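Local structure of 7,8-dihydro-6-hydroxymethylpterin pyrophosphokinase-dihydropteroate synthase (Plasmodium falciparum, 6JWV) at residues 606-611 and 687-692. The protein probably catalyses two consecutive steps of folate biosynthesis, pyrophosphorylation of 6-hydroxymethyl-7,8-dihydropterin by ATP and condensation of the resulting diphosphate with 4-aminobenzoate to 7,8-dihydropteroate. The protein carries 1 engineered substitution. Sequence-based numbering, arbitrary orientation.
Sequences YSRKRF and VHDVLE. With XTZ (4-{[(2-amino-4-oxo-3,4,7,8-tetrahydropteridin-6-yl)methyl]amino}-N-(1,3-thiazol-2-yl)benzenesulfonamide), chain C.
S607 OG is gripped by three partners where the loop 606-609 meets the end of strand 684-687. With chi1 at -174°, the hydroxyl swings away from its own N toward H688, whose backbone N donates an almost straight bond to OG (3.0 Å). The same oxygen meets H688 ND1 at 2.8 Å, at the edge of the imidazole, and a water that also accepts from D689 N and donates to D689 OD2. The bond to ND1, together with the stack of R608, restrains the rotation of the imidazole, while the backbone bond anchors OG to the chain just past the strand. Beside this tight hydrogen-bonded cluster around the buried S607, V687 CG1 rests obliquely against the phenol end of Y606, 3.7 Å from Y606 CZ.

R608 forms the looser, partly exposed side. Its extended chain runs over one face of H688, with R608 CD 4.0 Å from the ring centroid in a CH-pi contact, and the guanidinium lies flat on the imidazole, planes 19° apart, with H688 CB against one face. At its edge is a salt bridge whose hydrogen bond, R608 NH2 to D689 OD1, is long and weak at 3.4 Å.

The type II turn from Y606 ends on K609, which with R610 holds the pterin-sulfathiazole adduct XTZ: K609 NZ donates to the pterin oxygen O3 (2.7 Å), and R610 N, NE and NH1 hold the sulfonyl oxygens. The contact thus ties the XTZ-binding loop to the last strand of the TIM barrel. V687 pairs by backbone bonds with V392 and I394 of strand 390-396, against which H688 also packs. Helix 662-680 lies against Y606, R608 and D689, while helix 690-704 follows D689, its E692 bonding to Q664 of the second subunit.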
loop_
_atom_site.group_PDB
_atom_site.type_symbol
_atom_site.label_atom_id
_atom_site.label_comp_id
_atom_site.label_asym_id
_atom_site.label_seq_id
_atom_site.Cartn_x
_atom_site.Cartn_y
_atom_site.Cartn_z
ATOM N N TYR A 606 17.493 -0.566 -7.981
ATOM C CA TYR A 606 17.399 -1.973 -7.589
ATOM C C TYR A 606 17.683 -2.885 -8.776
ATOM O O TYR A 606 17.917 -4.086 -8.596
ATOM C CB TYR A 606 16.002 -2.299 -7.040
ATOM C CG TYR A 606 14.866 -1.890 -7.969
ATOM C CD1 TYR A 606 14.526 -2.660 -9.095
ATOM C CD2 TYR A 606 14.129 -0.714 -7.724
ATOM C CE1 TYR A 606 13.511 -2.261 -9.959
ATOM C CE2 TYR A 606 13.094 -0.324 -8.571
ATOM C CZ TYR A 606 12.787 -1.099 -9.683
ATOM O OH TYR A 606 11.768 -0.696 -10.509
ATOM N N SER A 607 17.662 -2.301 -9.979
ATOM C CA SER A 607 17.573 -3.036 -11.229
ATOM C C SER A 607 18.696 -4.051 -11.440
ATOM O O SER A 607 19.885 -3.693 -11.526
ATOM C CB SER A 607 17.503 -2.060 -12.397
ATOM O OG SER A 607 17.280 -2.721 -13.626
ATOM N N ARG A 608 18.287 -5.320 -11.504
ATOM C CA ARG A 608 19.128 -6.453 -11.921
ATOM C C ARG A 608 20.150 -6.869 -10.874
ATOM O O ARG A 608 21.077 -7.641 -11.160
ATOM C CB ARG A 608 19.803 -6.195 -13.283
ATOM C CG ARG A 608 18.831 -6.066 -14.441
ATOM C CD ARG A 608 19.590 -6.293 -15.717
ATOM N NE ARG A 608 18.792 -6.045 -16.914
ATOM C CZ ARG A 608 19.314 -5.970 -18.141
ATOM N NH1 ARG A 608 20.626 -6.119 -18.311
ATOM N NH2 ARG A 608 18.537 -5.740 -19.191
ATOM N N LYS A 609 19.964 -6.385 -9.654
ATOM C CA LYS A 609 20.924 -6.654 -8.587
ATOM C C LYS A 609 20.712 -8.019 -7.934
ATOM O O LYS A 609 19.606 -8.557 -7.940
ATOM C CB LYS A 609 20.951 -5.504 -7.571
ATOM C CG LYS A 609 21.494 -4.222 -8.182
ATOM C CD LYS A 609 21.533 -3.098 -7.183
ATOM C CE LYS A 609 22.239 -1.913 -7.797
ATOM N NZ LYS A 609 21.957 -0.691 -7.003
ATOM N N ARG A 610 21.796 -8.575 -7.403
ATOM C CA ARG A 610 21.809 -9.912 -6.811
ATOM C C ARG A 610 20.790 -10.093 -5.692
ATOM O O ARG A 610 20.221 -11.170 -5.553
ATOM C CB ARG A 610 23.198 -10.258 -6.267
ATOM C CG ARG A 610 24.325 -10.374 -7.284
ATOM C CD ARG A 610 25.679 -10.448 -6.572
ATOM N NE ARG A 610 25.968 -9.259 -5.745
ATOM C CZ ARG A 610 26.723 -9.236 -4.639
ATOM N NH1 ARG A 610 26.899 -8.086 -3.991
ATOM N NH2 ARG A 610 27.293 -10.345 -4.160
ATOM N N PHE A 611 20.545 -9.052 -4.896
ATOM C CA PHE A 611 19.582 -9.163 -3.795
ATOM C C PHE A 611 18.156 -9.567 -4.244
ATOM O O PHE A 611 17.412 -10.148 -3.462
ATOM C CB PHE A 611 19.588 -7.909 -2.905
ATOM C CG PHE A 611 18.678 -6.809 -3.373
ATOM C CD1 PHE A 611 17.320 -6.804 -3.017
ATOM C CD2 PHE A 611 19.176 -5.754 -4.146
ATOM C CE1 PHE A 611 16.477 -5.795 -3.452
ATOM C CE2 PHE A 611 18.340 -4.731 -4.569
ATOM C CZ PHE A 611 16.988 -4.754 -4.227
ATOM N N VAL A 687 16.373 2.150 -13.637
ATOM C CA VAL A 687 16.121 0.814 -14.198
ATOM C C VAL A 687 16.751 0.572 -15.577
ATOM O O VAL A 687 16.940 1.507 -16.382
ATOM C CB VAL A 687 14.590 0.450 -14.263
ATOM C CG1 VAL A 687 13.961 0.365 -12.888
ATOM C CG2 VAL A 687 13.806 1.436 -15.119
ATOM N N HIS A 688 17.066 -0.702 -15.827
ATOM C CA HIS A 688 17.462 -1.192 -17.147
ATOM C C HIS A 688 16.277 -1.314 -18.096
ATOM O O HIS A 688 16.395 -0.943 -19.267
ATOM C CB HIS A 688 18.150 -2.547 -17.039
ATOM C CG HIS A 688 19.485 -2.483 -16.378
ATOM N ND1 HIS A 688 19.664 -2.770 -15.042
ATOM C CD2 HIS A 688 20.704 -2.142 -16.860
ATOM C CE1 HIS A 688 20.938 -2.610 -14.729
ATOM N NE2 HIS A 688 21.589 -2.233 -15.816
ATOM N N ASP A 689 15.149 -1.818 -17.582
ATOM C CA ASP A 689 13.993 -2.200 -18.397
ATOM C C ASP A 689 12.893 -1.153 -18.396
ATOM O O ASP A 689 11.875 -1.321 -17.716
ATOM C CB ASP A 689 13.475 -3.562 -17.934
ATOM C CG ASP A 689 14.607 -4.577 -17.752
ATOM O OD1 ASP A 689 15.253 -4.934 -18.753
ATOM O OD2 ASP A 689 14.865 -5.015 -16.614
ATOM N N VAL A 690 13.106 -0.086 -19.169
ATOM C CA VAL A 690 12.224 1.091 -19.192
ATOM C C VAL A 690 10.765 0.778 -19.549
ATOM O O VAL A 690 9.853 1.222 -18.844
ATOM C CB VAL A 690 12.784 2.226 -20.092
ATOM C CG1 VAL A 690 11.862 3.436 -20.108
ATOM C CG2 VAL A 690 14.155 2.666 -19.612
ATOM N N LEU A 691 10.549 0.005 -20.616
ATOM C CA LEU A 691 9.203 -0.324 -21.116
ATOM C C LEU A 691 8.394 -1.189 -20.151
ATOM O O LEU A 691 7.188 -0.946 -19.962
ATOM C CB LEU A 691 9.282 -1.008 -22.496
ATOM C CG LEU A 691 7.936 -1.350 -23.156
ATOM C CD1 LEU A 691 7.862 -0.819 -24.581
ATOM C CD2 LEU A 691 7.599 -2.840 -23.061
ATOM N N GLU A 692 9.046 -2.210 -19.592
ATOM C CA GLU A 692 8.433 -3.109 -18.614
ATOM C C GLU A 692 8.023 -2.325 -17.372
ATOM O O GLU A 692 6.926 -2.504 -16.836
ATOM C CB GLU A 692 9.397 -4.230 -18.222
ATOM C CG GLU A 692 9.712 -5.252 -19.314
ATOM C CD GLU A 692 10.687 -4.785 -20.395
ATOM O OE1 GLU A 692 11.126 -3.604 -20.392
ATOM O OE2 GLU A 692 11.021 -5.622 -21.270
HETATM O O3 XTZ C . 21.941 1.972 -6.998
HETATM C C16 XTZ C . 22.519 2.853 -7.669
HETATM N N2 XTZ C . 22.267 4.150 -7.444
HETATM C C3 XTZ C . 23.502 2.500 -8.726
HETATM N N4 XTZ C . 23.848 1.224 -9.034
HETATM C C4 XTZ C . 24.762 0.981 -10.022
HETATM C C15 XTZ C . 25.424 2.089 -10.810
HETATM N N8 XTZ C . 25.003 3.427 -10.419
HETATM C C2 XTZ C . 24.107 3.652 -9.457
HETATM N N3 XTZ C . 23.743 4.922 -9.125
HETATM C C1 XTZ C . 22.849 5.145 -8.134
HETATM N N1 XTZ C . 22.509 6.409 -7.815
HETATM C C5 XTZ C . 25.166 -0.426 -10.392
HETATM N N5 XTZ C . 26.043 -1.017 -9.380
HETATM C C6 XTZ C . 25.822 -2.255 -8.834
HETATM C C14 XTZ C . 25.417 -3.300 -9.676
HETATM C C13 XTZ C . 25.180 -4.555 -9.146
HETATM C C9 XTZ C . 25.335 -4.813 -7.780
HETATM C C8 XTZ C . 25.753 -3.776 -6.922
HETATM C C7 XTZ C . 25.998 -2.500 -7.451
HETATM S S1 XTZ C . 25.050 -6.311 -7.257
HETATM O O1 XTZ C . 23.692 -6.707 -7.368
HETATM O O2 XTZ C . 25.373 -6.383 -5.855
HETATM N N6 XTZ C . 25.932 -7.347 -8.146
HETATM C C10 XTZ C . 25.638 -7.828 -9.401
HETATM S S2 XTZ C . 26.346 -9.261 -10.072
HETATM C C12 XTZ C . 25.479 -9.104 -11.571
HETATM C C11 XTZ C . 24.698 -7.945 -11.469
HETATM N N7 XTZ C . 24.783 -7.248 -10.285
HETATM O O HOH W 1 14.815 -3.020 -14.702
#